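Local structure of phage-related protein (3BJQ) at residues 34-43 with 263-272; 47-55 with 297-305. The protein is of unestablished function but probably forms part of the shell of a phage head, as relatives of the phage major capsid protein E do. All blocks are in the same frame, centred on the assembly; numbering follows the deposited sequence.

Contact 1. Residues 34-43 with 263-272; sequences LFPVAPVAQY and FGYTYQIEGH
Pro-36, Ala-38 and Val-40 meet Thr-266, Gln-268 and Glu-270 in a ladder of five backbone hydrogen bonds, the regular pattern of a parallel strand pair. Ala-38, for instance, gives its N-H to Thr-266 O and takes one from Gln-268 N, both at 3.0 Å. Before strand 37-40 begins, a side chain adds a further rung: Thr-266 OG1 donates to Phe-35 O at 2.7 Å. The chi1 of -66° sets that hydroxyl beside its own backbone N, where it meets Phe-35 O, and His-123 NE2 bonds to it as well.

Along the ladder the side chains interlock. One methyl of Val-37, CG1, lies almost equally far from three atoms of the Gln-268 amide, with CD nearest at 3.6 Å, while CG2 turns to Thr-266 CB. In that amide NE2 bonds to His-272 O from above the carbonyl plane, while OE1 meets a tetraethylene glycol molecule, probably from the crystallisation liquor. Val-40 CG1 makes an off-centre CH-pi contact with the Tyr-267 ring, reaching CD2 at 3.8 Å. Farther along, Ile-269 CD1 stands over one face of Tyr-43, 3.9 Å from the ring centroid. Asp-294 steadies both rings flanking Ile-269, its OD2 bonding Tyr-43 OH and its N bonding His-272 ND1. At the opposite end, Phe-263 turns its edge to the face of Phe-35, in an offset edge-to-face pair with centroids 5.5 Å apart and planes at 62°.

In the wider fold, strand 264-269 pairs in parallel with 37-40 and antiparallel with 286-299. Helix 105-131 packs on Phe-35 through Cys-127, Ile-130 and Ala-131, whereas Pro-39 and Glu-270 pack against Arg-110 and Leu-107 of a neighbouring subunit.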
ATOM      1  N   LEU E  34     -23.997 -18.400 -28.420  1.00 29.24           N
ATOM      2  CA  LEU E  34     -24.672 -19.690 -28.546  1.00 30.00           C
ATOM      3  C   LEU E  34     -23.882 -20.775 -27.809  1.00 29.65           C
ATOM      4  O   LEU E  34     -24.472 -21.698 -27.260  1.00 29.47           O
ATOM      5  CB  LEU E  34     -24.807 -20.102 -30.019  1.00 27.19           C
ATOM      6  CG  LEU E  34     -25.839 -19.373 -30.885  1.00 34.13           C
ATOM      7  CD1 LEU E  34     -25.384 -17.948 -31.193  1.00 34.08           C
ATOM      8  CD2 LEU E  34     -26.079 -20.160 -32.158  1.00 30.59           C
ATOM      9  N   PHE E  35     -22.555 -20.631 -27.801  1.00 28.83           N
ATOM     10  CA  PHE E  35     -21.650 -21.621 -27.240  1.00 28.80           C
ATOM     11  C   PHE E  35     -20.676 -20.969 -26.283  1.00 29.02           C
ATOM     12  O   PHE E  35     -19.478 -20.837 -26.617  1.00 30.50           O
ATOM     13  CB  PHE E  35     -20.843 -22.261 -28.374  1.00 27.86           C
ATOM     14  CG  PHE E  35     -21.659 -23.037 -29.367  1.00 28.78           C
ATOM     15  CD1 PHE E  35     -22.181 -22.427 -30.490  1.00 31.84           C
ATOM     16  CD2 PHE E  35     -21.852 -24.395 -29.212  1.00 30.13           C
ATOM     17  CE1 PHE E  35     -22.902 -23.149 -31.417  1.00 29.63           C
ATOM     18  CE2 PHE E  35     -22.577 -25.127 -30.130  1.00 29.15           C
ATOM     19  CZ  PHE E  35     -23.104 -24.499 -31.241  1.00 30.86           C
ATOM     20  N   PRO E  36     -21.147 -20.585 -25.073  1.00 28.65           N
ATOM     21  CA  PRO E  36     -20.251 -19.931 -24.130  1.00 28.51           C
ATOM     22  C   PRO E  36     -19.026 -20.750 -23.755  1.00 27.70           C
ATOM     23  O   PRO E  36     -19.078 -21.978 -23.665  1.00 26.55           O
ATOM     24  CB  PRO E  36     -21.149 -19.686 -22.906  1.00 28.44           C
ATOM     25  CG  PRO E  36     -22.467 -19.633 -23.453  1.00 30.74           C
ATOM     26  CD  PRO E  36     -22.488 -20.701 -24.498  1.00 27.35           C
ATOM     27  N   VAL E  37     -17.921 -20.054 -23.547  1.00 29.22           N
ATOM     28  CA  VAL E  37     -16.667 -20.684 -23.201  1.00 28.57           C
ATOM     29  C   VAL E  37     -16.674 -21.246 -21.772  1.00 30.76           C
ATOM     30  O   VAL E  37     -16.989 -20.557 -20.815  1.00 30.76           O
ATOM     31  CB  VAL E  37     -15.458 -19.740 -23.454  1.00 31.58           C
ATOM     32  CG1 VAL E  37     -14.154 -20.420 -23.049  1.00 30.77           C
ATOM     33  CG2 VAL E  37     -15.412 -19.335 -24.918  1.00 30.41           C
ATOM     34  N   ALA E  38     -16.365 -22.538 -21.662  1.00 29.75           N
ATOM     35  CA  ALA E  38     -16.387 -23.227 -20.406  1.00 29.93           C
ATOM     36  C   ALA E  38     -15.138 -24.112 -20.350  1.00 30.81           C
ATOM     37  O   ALA E  38     -14.780 -24.713 -21.363  1.00 31.22           O
ATOM     38  CB  ALA E  38     -17.634 -24.065 -20.326  1.00 30.05           C
ATOM     39  N   PRO E  39     -14.455 -24.179 -19.187  1.00 32.02           N
ATOM     40  CA  PRO E  39     -13.200 -24.928 -19.109  1.00 33.44           C
ATOM     41  C   PRO E  39     -13.334 -26.451 -19.021  1.00 33.14           C
ATOM     42  O   PRO E  39     -14.227 -26.983 -18.344  1.00 33.31           O
ATOM     43  CB  PRO E  39     -12.558 -24.370 -17.837  1.00 35.32           C
ATOM     44  CG  PRO E  39     -13.740 -24.074 -16.976  1.00 34.29           C
ATOM     45  CD  PRO E  39     -14.778 -23.546 -17.898  1.00 34.81           C
ATOM     46  N   VAL E  40     -12.454 -27.129 -19.754  1.00 33.07           N
ATOM     47  CA  VAL E  40     -12.257 -28.547 -19.652  1.00 33.05           C
ATOM     48  C   VAL E  40     -10.736 -28.796 -19.516  1.00 33.80           C
ATOM     49  O   VAL E  40      -9.927 -27.891 -19.704  1.00 33.89           O
ATOM     50  CB  VAL E  40     -12.828 -29.364 -20.868  1.00 33.67           C
ATOM     51  CG1 VAL E  40     -14.262 -29.090 -21.080  1.00 26.33           C
ATOM     52  CG2 VAL E  40     -12.050 -29.130 -22.157  1.00 27.79           C
ATOM     53  N   ALA E  41     -10.370 -30.013 -19.161  1.00 35.35           N
ATOM     54  CA  ALA E  41      -8.959 -30.399 -19.029  1.00 38.66           C
ATOM     55  C   ALA E  41      -8.502 -31.331 -20.146  1.00 41.06           C
ATOM     56  O   ALA E  41      -7.333 -31.305 -20.531  1.00 43.59           O
ATOM     57  CB  ALA E  41      -8.736 -31.067 -17.687  1.00 39.13           C
ATOM     58  N   GLN E  42      -9.411 -32.171 -20.641  1.00 42.41           N
ATOM     59  CA  GLN E  42      -9.089 -33.194 -21.655  1.00 44.93           C
ATOM     60  C   GLN E  42      -9.251 -32.713 -23.102  1.00 41.83           C
ATOM     61  O   GLN E  42     -10.261 -32.081 -23.451  1.00 39.24           O
ATOM     62  CB  GLN E  42      -9.981 -34.438 -21.479  1.00 46.14           C
ATOM     63  CG  GLN E  42      -9.783 -35.271 -20.193  1.00 51.03           C
ATOM     64  CD  GLN E  42     -10.756 -36.482 -20.099  1.00 53.93           C
ATOM     65  OE1 GLN E  42     -11.691 -36.625 -20.901  1.00 68.33           O
ATOM     66  NE2 GLN E  42     -10.522 -37.356 -19.113  1.00 65.64           N
ATOM     67  N   TYR E  43      -8.266 -33.055 -23.936  1.00 39.28           N
ATOM     68  CA  TYR E  43      -8.305 -32.768 -25.370  1.00 39.83           C
ATOM     69  C   TYR E  43      -9.253 -33.695 -26.132  1.00 40.37           C
ATOM     70  O   TYR E  43      -9.752 -33.344 -27.208  1.00 41.14           O
ATOM     71  CB  TYR E  43      -6.915 -32.875 -25.994  1.00 41.00           C
ATOM     72  CG  TYR E  43      -6.121 -31.621 -25.844  1.00 37.72           C
ATOM     73  CD1 TYR E  43      -5.427 -31.351 -24.682  1.00 40.65           C
ATOM     74  CD2 TYR E  43      -6.073 -30.692 -26.864  1.00 39.21           C
ATOM     75  CE1 TYR E  43      -4.693 -30.169 -24.535  1.00 40.17           C
ATOM     76  CE2 TYR E  43      -5.344 -29.516 -26.731  1.00 44.54           C
ATOM     77  CZ  TYR E  43      -4.661 -29.268 -25.566  1.00 38.03           C
ATOM     78  OH  TYR E  43      -3.976 -28.114 -25.425  1.00 37.11           O
ATOM     79  N   PHE E 263     -27.910 -25.247 -24.209  1.00 31.42           N
ATOM     80  CA  PHE E 263     -27.825 -25.682 -25.611  1.00 31.21           C
ATOM     81  C   PHE E 263     -26.424 -26.132 -26.015  1.00 30.58           C
ATOM     82  O   PHE E 263     -26.244 -27.142 -26.699  1.00 31.61           O
ATOM     83  CB  PHE E 263     -28.270 -24.558 -26.563  1.00 30.45           C
ATOM     84  CG  PHE E 263     -27.942 -24.828 -28.014  1.00 28.44           C
ATOM     85  CD1 PHE E 263     -28.742 -25.659 -28.772  1.00 30.53           C
ATOM     86  CD2 PHE E 263     -26.837 -24.248 -28.613  1.00 33.24           C
ATOM     87  CE1 PHE E 263     -28.430 -25.938 -30.081  1.00 33.41           C
ATOM     88  CE2 PHE E 263     -26.528 -24.514 -29.918  1.00 27.60           C
ATOM     89  CZ  PHE E 263     -27.321 -25.358 -30.654  1.00 33.85           C
ATOM     90  N   GLY E 264     -25.416 -25.360 -25.629  1.00 30.94           N
ATOM     91  CA  GLY E 264     -24.041 -25.679 -26.046  1.00 28.69           C
ATOM     92  C   GLY E 264     -22.971 -24.923 -25.303  1.00 29.28           C
ATOM     93  O   GLY E 264     -23.248 -24.011 -24.531  1.00 25.16           O
ATOM     94  N   TYR E 265     -21.726 -25.331 -25.545  1.00 27.71           N
ATOM     95  CA  TYR E 265     -20.562 -24.746 -24.902  1.00 27.12           C
ATOM     96  C   TYR E 265     -19.397 -24.786 -25.859  1.00 26.97           C
ATOM     97  O   TYR E 265     -19.353 -25.634 -26.736  1.00 26.20           O
ATOM     98  CB  TYR E 265     -20.149 -25.574 -23.664  1.00 27.24           C
ATOM     99  CG  TYR E 265     -21.108 -25.405 -22.521  1.00 27.99           C
ATOM    100  CD1 TYR E 265     -21.130 -24.218 -21.796  1.00 28.39           C
ATOM    101  CD2 TYR E 265     -22.027 -26.407 -22.193  1.00 22.63           C
ATOM    102  CE1 TYR E 265     -22.051 -24.037 -20.754  1.00 31.52           C
ATOM    103  CE2 TYR E 265     -22.952 -26.235 -21.141  1.00 26.35           C
ATOM    104  CZ  TYR E 265     -22.956 -25.060 -20.439  1.00 21.75           C
ATOM    105  OH  TYR E 265     -23.864 -24.867 -19.406  1.00 27.09           O
ATOM    106  N   THR E 266     -18.466 -23.862 -25.673  1.00 28.16           N
ATOM    107  CA  THR E 266     -17.160 -23.952 -26.309  1.00 28.13           C
ATOM    108  C   THR E 266     -16.259 -24.652 -25.259  1.00 30.04           C
ATOM    109  O   THR E 266     -15.901 -24.082 -24.235  1.00 30.00           O
ATOM    110  CB  THR E 266     -16.616 -22.556 -26.785  1.00 25.58           C
ATOM    111  OG1 THR E 266     -17.440 -22.029 -27.853  1.00 26.90           O
ATOM    112  CG2 THR E 266     -15.188 -22.650 -27.263  1.00 21.00           C
ATOM    113  N   TYR E 267     -15.987 -25.930 -25.480  1.00 31.50           N
ATOM    114  CA  TYR E 267     -15.095 -26.705 -24.611  1.00 29.54           C
ATOM    115  C   TYR E 267     -13.717 -26.112 -24.820  1.00 31.46           C
ATOM    116  O   TYR E 267     -13.210 -26.128 -25.947  1.00 31.98           O
ATOM    117  CB  TYR E 267     -15.130 -28.203 -25.011  1.00 31.78           C
ATOM    118  CG  TYR E 267     -16.286 -29.001 -24.419  1.00 27.35           C
ATOM    119  CD1 TYR E 267     -17.518 -28.402 -24.147  1.00 32.74           C
ATOM    120  CD2 TYR E 267     -16.164 -30.343 -24.172  1.00 34.62           C
ATOM    121  CE1 TYR E 267     -18.573 -29.114 -23.609  1.00 29.55           C
ATOM    122  CE2 TYR E 267     -17.238 -31.081 -23.644  1.00 33.59           C
ATOM    123  CZ  TYR E 267     -18.423 -30.454 -23.350  1.00 32.84           C
ATOM    124  OH  TYR E 267     -19.472 -31.165 -22.828  1.00 30.69           O
ATOM    125  N   GLN E 268     -13.112 -25.567 -23.765  1.00 31.22           N
ATOM    126  CA  GLN E 268     -11.860 -24.852 -23.911  1.00 31.14           C
ATOM    127  C   GLN E 268     -10.883 -25.262 -22.851  1.00 32.01           C
ATOM    128  O   GLN E 268     -11.220 -25.311 -21.681  1.00 31.75           O
ATOM    129  CB  GLN E 268     -12.072 -23.339 -23.837  1.00 31.83           C
ATOM    130  CG  GLN E 268     -10.810 -22.555 -24.187  1.00 32.06           C
ATOM    131  CD  GLN E 268     -11.108 -21.181 -24.742  1.00 37.23           C
ATOM    132  OE1 GLN E 268     -11.769 -21.054 -25.775  1.00 40.32           O
ATOM    133  NE2 GLN E 268     -10.615 -20.143 -24.067  1.00 30.19           N
ATOM    134  N   ILE E 269      -9.653 -25.558 -23.257  1.00 32.15           N
ATOM    135  CA  ILE E 269      -8.659 -25.990 -22.280  1.00 33.37           C
ATOM    136  C   ILE E 269      -8.473 -24.929 -21.197  1.00 33.47           C
ATOM    137  O   ILE E 269      -8.334 -23.753 -21.497  1.00 31.94           O
ATOM    138  CB  ILE E 269      -7.308 -26.312 -22.936  1.00 33.28           C
ATOM    139  CG1 ILE E 269      -7.476 -27.472 -23.917  1.00 34.09           C
ATOM    140  CG2 ILE E 269      -6.296 -26.627 -21.874  1.00 33.04           C
ATOM    141  CD1 ILE E 269      -7.963 -28.801 -23.278  1.00 32.06           C
ATOM    142  N   GLU E 270      -8.453 -25.360 -19.937  1.00 37.29           N
ATOM    143  CA  GLU E 270      -8.387 -24.434 -18.809  1.00 41.28           C
ATOM    144  C   GLU E 270      -7.144 -23.541 -18.913  1.00 39.38           C
ATOM    145  O   GLU E 270      -6.054 -24.013 -19.189  1.00 37.76           O
ATOM    146  CB  GLU E 270      -8.382 -25.201 -17.487  1.00 41.27           C
ATOM    147  CG  GLU E 270      -8.648 -24.335 -16.261  1.00 48.06           C
ATOM    148  CD  GLU E 270      -8.704 -25.139 -14.953  1.00 52.89           C
ATOM    149  OE1 GLU E 270      -8.338 -26.351 -14.954  1.00 66.52           O
ATOM    150  OE2 GLU E 270      -9.120 -24.549 -13.921  1.00 66.91           O
ATOM    151  N   GLY E 271      -7.333 -22.243 -18.732  1.00 39.82           N
ATOM    152  CA  GLY E 271      -6.223 -21.300 -18.803  1.00 40.77           C
ATOM    153  C   GLY E 271      -6.037 -20.655 -20.157  1.00 40.86           C
ATOM    154  O   GLY E 271      -5.412 -19.601 -20.250  1.00 43.70           O
ATOM    155  N   HIS E 272      -6.588 -21.252 -21.208  1.00 38.25           N
ATOM    156  CA  HIS E 272      -6.469 -20.679 -22.544  1.00 36.19           C
ATOM    157  C   HIS E 272      -7.411 -19.475 -22.671  1.00 35.25           C
ATOM    158  O   HIS E 272      -8.484 -19.473 -22.099  1.00 37.83           O
ATOM    159  CB  HIS E 272      -6.734 -21.737 -23.607  1.00 33.59           C
ATOM    160  CG  HIS E 272      -5.660 -22.771 -23.692  1.00 35.28           C
ATOM    161  ND1 HIS E 272      -5.344 -23.431 -24.858  1.00 31.21           N
ATOM    162  CD2 HIS E 272      -4.776 -23.208 -22.767  1.00 32.96           C
ATOM    163  CE1 HIS E 272      -4.354 -24.270 -24.635  1.00 36.96           C
ATOM    164  NE2 HIS E 272      -3.988 -24.152 -23.374  1.00 34.12           N
TER

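Contact 2. Residues 47-55 with 297-305; sequences ILTFGKEAF and PALSGMLAG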
ATOM      1  N   ILE E  47     -18.923 -35.455 -24.843  1.00 35.59           N
ATOM      2  CA  ILE E  47     -19.685 -34.254 -24.569  1.00 35.15           C
ATOM      3  C   ILE E  47     -20.703 -34.596 -23.500  1.00 36.05           C
ATOM      4  O   ILE E  47     -21.475 -35.547 -23.662  1.00 37.00           O
ATOM      5  CB  ILE E  47     -20.449 -33.747 -25.847  1.00 35.11           C
ATOM      6  CG1 ILE E  47     -19.471 -33.383 -26.971  1.00 33.84           C
ATOM      7  CG2 ILE E  47     -21.365 -32.559 -25.509  1.00 30.95           C
ATOM      8  CD1 ILE E  47     -20.130 -33.121 -28.309  1.00 33.22           C
ATOM      9  N   LEU E  48     -20.729 -33.823 -22.422  1.00 35.31           N
ATOM     10  CA  LEU E  48     -21.759 -34.013 -21.399  1.00 35.16           C
ATOM     11  C   LEU E  48     -23.037 -33.513 -22.026  1.00 33.81           C
ATOM     12  O   LEU E  48     -23.149 -32.323 -22.371  1.00 34.60           O
ATOM     13  CB  LEU E  48     -21.405 -33.292 -20.105  1.00 35.03           C
ATOM     14  CG  LEU E  48     -22.262 -33.713 -18.906  1.00 40.72           C
ATOM     15  CD1 LEU E  48     -22.049 -35.199 -18.536  1.00 40.31           C
ATOM     16  CD2 LEU E  48     -21.930 -32.835 -17.730  1.00 43.40           C
ATOM     17  N   THR E  49     -23.988 -34.425 -22.205  1.00 33.95           N
ATOM     18  CA  THR E  49     -25.185 -34.190 -23.014  1.00 33.49           C
ATOM     19  C   THR E  49     -26.435 -34.091 -22.149  1.00 33.98           C
ATOM     20  O   THR E  49     -26.595 -34.815 -21.171  1.00 33.91           O
ATOM     21  CB  THR E  49     -25.307 -35.299 -24.078  1.00 35.09           C
ATOM     22  OG1 THR E  49     -24.102 -35.326 -24.853  1.00 31.88           O
ATOM     23  CG2 THR E  49     -26.495 -35.092 -25.030  1.00 35.25           C
ATOM     24  N   PHE E  50     -27.318 -33.181 -22.530  1.00 33.21           N
ATOM     25  CA  PHE E  50     -28.534 -32.929 -21.799  1.00 33.61           C
ATOM     26  C   PHE E  50     -29.744 -33.220 -22.661  1.00 34.59           C
ATOM     27  O   PHE E  50     -30.063 -32.475 -23.585  1.00 36.02           O
ATOM     28  CB  PHE E  50     -28.532 -31.485 -21.300  1.00 31.32           C
ATOM     29  CG  PHE E  50     -27.219 -31.078 -20.698  1.00 28.11           C
ATOM     30  CD1 PHE E  50     -26.806 -31.618 -19.494  1.00 27.37           C
ATOM     31  CD2 PHE E  50     -26.368 -30.240 -21.380  1.00 27.21           C
ATOM     32  CE1 PHE E  50     -25.599 -31.268 -18.942  1.00 24.81           C
ATOM     33  CE2 PHE E  50     -25.164 -29.871 -20.851  1.00 23.72           C
ATOM     34  CZ  PHE E  50     -24.782 -30.371 -19.607  1.00 30.32           C
ATOM     35  N   GLY E  51     -30.407 -34.322 -22.345  1.00 35.40           N
ATOM     36  CA  GLY E  51     -31.637 -34.704 -22.994  1.00 36.65           C
ATOM     37  C   GLY E  51     -32.811 -34.253 -22.146  1.00 37.60           C
ATOM     38  O   GLY E  51     -32.652 -33.417 -21.243  1.00 35.79           O
ATOM     39  N   LYS E  52     -33.983 -34.823 -22.414  1.00 38.89           N
ATOM     40  CA  LYS E  52     -35.203 -34.404 -21.739  1.00 41.47           C
ATOM     41  C   LYS E  52     -35.102 -34.614 -20.239  1.00 40.24           C
ATOM     42  O   LYS E  52     -35.493 -33.745 -19.467  1.00 40.70           O
ATOM     43  CB  LYS E  52     -36.422 -35.150 -22.302  1.00 43.24           C
ATOM     44  CG  LYS E  52     -37.751 -34.461 -22.011  1.00 47.48           C
ATOM     45  CD  LYS E  52     -38.919 -35.110 -22.755  1.00 47.94           C
ATOM     46  CE  LYS E  52     -40.166 -34.231 -22.724  1.00 54.68           C
ATOM     47  NZ  LYS E  52     -41.257 -34.770 -23.621  1.00 61.86           N
ATOM     48  N   GLU E  53     -34.574 -35.759 -19.825  1.00 40.45           N
ATOM     49  CA  GLU E  53     -34.431 -36.074 -18.406  1.00 42.03           C
ATOM     50  C   GLU E  53     -33.532 -35.072 -17.668  1.00 39.96           C
ATOM     51  O   GLU E  53     -33.836 -34.670 -16.556  1.00 39.34           O
ATOM     52  CB  GLU E  53     -33.841 -37.465 -18.238  1.00 41.82           C
ATOM     53  CG  GLU E  53     -33.618 -37.859 -16.772  1.00 53.30           C
ATOM     54  CD  GLU E  53     -32.518 -38.908 -16.571  1.00 52.35           C
ATOM     55  OE1 GLU E  53     -31.520 -38.908 -17.333  1.00 67.17           O
ATOM     56  OE2 GLU E  53     -32.644 -39.719 -15.619  1.00 70.84           O
ATOM     57  N   ALA E  54     -32.422 -34.699 -18.291  1.00 38.14           N
ATOM     58  CA  ALA E  54     -31.473 -33.727 -17.716  1.00 37.36           C
ATOM     59  C   ALA E  54     -32.128 -32.395 -17.406  1.00 36.43           C
ATOM     60  O   ALA E  54     -31.962 -31.848 -16.311  1.00 34.32           O
ATOM     61  CB  ALA E  54     -30.292 -33.503 -18.670  1.00 36.48           C
ATOM     62  N   PHE E  55     -32.879 -31.869 -18.371  1.00 35.92           N
ATOM     63  CA  PHE E  55     -33.562 -30.591 -18.154  1.00 35.27           C
ATOM     64  C   PHE E  55     -34.688 -30.733 -17.149  1.00 36.57           C
ATOM     65  O   PHE E  55     -34.925 -29.822 -16.382  1.00 37.32           O
ATOM     66  CB  PHE E  55     -34.079 -29.968 -19.448  1.00 33.95           C
ATOM     67  CG  PHE E  55     -33.006 -29.306 -20.273  1.00 31.75           C
ATOM     68  CD1 PHE E  55     -32.565 -28.043 -19.959  1.00 32.91           C
ATOM     69  CD2 PHE E  55     -32.455 -29.941 -21.366  1.00 32.94           C
ATOM     70  CE1 PHE E  55     -31.579 -27.412 -20.724  1.00 32.71           C
ATOM     71  CE2 PHE E  55     -31.478 -29.322 -22.138  1.00 33.61           C
ATOM     72  CZ  PHE E  55     -31.047 -28.047 -21.810  1.00 28.59           C
ATOM     73  N   PRO E 297     -16.367 -25.895 -30.065  1.00 32.94           N
ATOM     74  CA  PRO E 297     -17.806 -25.823 -29.800  1.00 32.43           C
ATOM     75  C   PRO E 297     -18.457 -27.207 -29.784  1.00 34.54           C
ATOM     76  O   PRO E 297     -18.095 -28.054 -30.582  1.00 31.35           O
ATOM     77  CB  PRO E 297     -18.346 -25.017 -30.994  1.00 31.81           C
ATOM     78  CG  PRO E 297     -17.169 -24.224 -31.463  1.00 35.79           C
ATOM     79  CD  PRO E 297     -15.989 -25.112 -31.263  1.00 32.14           C
ATOM     80  N   ALA E 298     -19.420 -27.403 -28.890  1.00 33.69           N
ATOM     81  CA  ALA E 298     -20.099 -28.680 -28.737  1.00 33.77           C
ATOM     82  C   ALA E 298     -21.588 -28.404 -28.485  1.00 34.47           C
ATOM     83  O   ALA E 298     -21.930 -27.533 -27.701  1.00 33.73           O
ATOM     84  CB  ALA E 298     -19.494 -29.440 -27.588  1.00 32.66           C
ATOM     85  N   LEU E 299     -22.458 -29.127 -29.184  1.00 35.06           N
ATOM     86  CA  LEU E 299     -23.888 -29.035 -28.951  1.00 35.94           C
ATOM     87  C   LEU E 299     -24.148 -30.053 -27.837  1.00 35.94           C
ATOM     88  O   LEU E 299     -23.900 -31.220 -28.003  1.00 37.71           O
ATOM     89  CB  LEU E 299     -24.672 -29.359 -30.238  1.00 38.48           C
ATOM     90  CG  LEU E 299     -26.078 -28.756 -30.331  1.00 37.54           C
ATOM     91  CD1 LEU E 299     -26.629 -28.817 -31.753  1.00 40.57           C
ATOM     92  CD2 LEU E 299     -27.004 -29.425 -29.375  1.00 34.39           C
ATOM     93  N   SER E 300     -24.589 -29.585 -26.679  1.00 36.27           N
ATOM     94  CA  SER E 300     -24.854 -30.463 -25.546  1.00 34.83           C
ATOM     95  C   SER E 300     -26.342 -30.696 -25.345  1.00 33.32           C
ATOM     96  O   SER E 300     -26.717 -31.755 -24.905  1.00 32.41           O
ATOM     97  CB  SER E 300     -24.186 -29.902 -24.260  1.00 35.15           C
ATOM     98  OG  SER E 300     -24.444 -28.511 -24.082  1.00 35.99           O
ATOM     99  N   GLY E 301     -27.186 -29.713 -25.676  1.00 34.07           N
ATOM    100  CA  GLY E 301     -28.621 -29.782 -25.409  1.00 33.76           C
ATOM    101  C   GLY E 301     -29.503 -29.387 -26.585  1.00 35.19           C
ATOM    102  O   GLY E 301     -30.003 -28.269 -26.651  1.00 35.57           O
HETATM  103  N   MSE E 302     -29.721 -30.331 -27.488  1.00 36.62           N
HETATM  104  CA  MSE E 302     -30.528 -30.110 -28.698  1.00 38.57           C
HETATM  105  C   MSE E 302     -31.930 -29.597 -28.396  1.00 37.66           C
HETATM  106  O   MSE E 302     -32.428 -28.709 -29.075  1.00 38.20           O
HETATM  107  CB  MSE E 302     -30.603 -31.385 -29.534  1.00 38.57           C
HETATM  108  CG  MSE E 302     -31.468 -31.262 -30.803  1.00 43.34           C
HETATM  109 SE   MSE E 302     -33.324 -31.666 -30.474  0.75 42.51          SE
HETATM  110  CE  MSE E 302     -33.002 -33.604 -30.061  1.00 38.51           C
ATOM    111  N   LEU E 303     -32.563 -30.125 -27.363  1.00 37.37           N
ATOM    112  CA  LEU E 303     -33.914 -29.711 -27.053  1.00 36.94           C
ATOM    113  C   LEU E 303     -33.993 -28.258 -26.602  1.00 35.94           C
ATOM    114  O   LEU E 303     -35.085 -27.712 -26.504  1.00 36.68           O
ATOM    115  CB  LEU E 303     -34.528 -30.596 -25.957  1.00 38.13           C
ATOM    116  CG  LEU E 303     -34.890 -32.020 -26.331  1.00 36.44           C
ATOM    117  CD1 LEU E 303     -35.352 -32.747 -25.028  1.00 36.41           C
ATOM    118  CD2 LEU E 303     -35.971 -32.063 -27.400  1.00 38.26           C
ATOM    119  N   ALA E 304     -32.854 -27.657 -26.275  1.00 33.84           N
ATOM    120  CA  ALA E 304     -32.822 -26.245 -25.916  1.00 32.67           C
ATOM    121  C   ALA E 304     -32.583 -25.354 -27.148  1.00 31.96           C
ATOM    122  O   ALA E 304     -32.432 -24.152 -26.994  1.00 30.92           O
ATOM    123  CB  ALA E 304     -31.773 -25.971 -24.843  1.00 27.31           C
ATOM    124  N   GLY E 305     -32.573 -25.957 -28.342  1.00 32.75           N
ATOM    125  CA  GLY E 305     -32.361 -25.250 -29.596  1.00 31.76           C
ATOM    126  C   GLY E 305     -33.446 -25.513 -30.627  1.00 33.49           C
ATOM    127  O   GLY E 305     -34.190 -26.507 -30.557  1.00 35.75           O
TER
HETATM  128  O   HOH W   1     -31.573 -32.296 -25.822  1.00 45.25           O
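Phe-50 and Ser-300 come together through their first torsions. With chi1 at -45°, the phenyl group of Phe-50 lies on the backbone N side of its residue, and ring atom CE2 comes within 3.5 Å of Ser-300 CB. Ser-300 places OG between its own N and carbonyl carbon (chi1 47°), where the hydroxyl bonds to Ser-262 O while also grazing the CD2-CE2 side of the ring.

The backbones are joined at this same pair. Phe-50 N donates to Ser-300 O over 2.8 Å in an almost straight bond, 176° at the hydrogen, although the donor stands above the carbonyl plane. Thr-49 CG2 lies 3.3 Å from Ser-300 O. On the carbonyl side of Phe-50 water 1 bridges the chains, donating to Phe-50 O at 2.7 Å and accepting from Leu-303 N at 2.8 Å.

Apolar groups close the contact at both ends. Ile-47 reaches out with CD1 to Ala-298 CB, 3.8 Å away, and its CG2 lies against the backbone near Ser-300. Beyond Gly-51, the N-cap of helix 52-58, Leu-303 CD1 abuts the first turn, 3.6 Å from Lys-52 N. Phe-55 directs CZ at Ala-304 CB across 3.7 Å, while Gly-301 CA sits at the edge of its ring. Ile-173 of helix 158-173 touches Phe-55, Leu-303 and Ala-304, extending this apolar cluster.

The chemistry is thus divided. One direct backbone bond and one water bridge fix the two chains where both leave their strands, and the apolar contacts to either side add fit rather than polar specificity. Ser-300 OG is taken up by Ser-262, and the protein groups in the direct bond and the water bridge are all main-chain atoms, so the polar link probably depends mainly on the path of the chain.

Overall arrangement
From the N terminus, 34-43 and, after a short gap, 47-55 follow each other, so the first segments of both contacts lie close together near the start of the chain. Then run helix 105-131 and most of the six-stranded sheet before 263-272 closes contact 1; 297-305 closes contact 2 later. The two long loops therefore cross, their segments alternating along the chain. They meet in one sheet, where strands 264-269 and 286-299 are neighbours and Tyr-265 O probably accepts a hydrogen bond from Ala-298 N. Contact 1 adds strand 37-40 to that sheet, whereas contact 2 ties strand 44-49 and helix 52-58 to the passage leading into strand 305-309 of the six-stranded sheet.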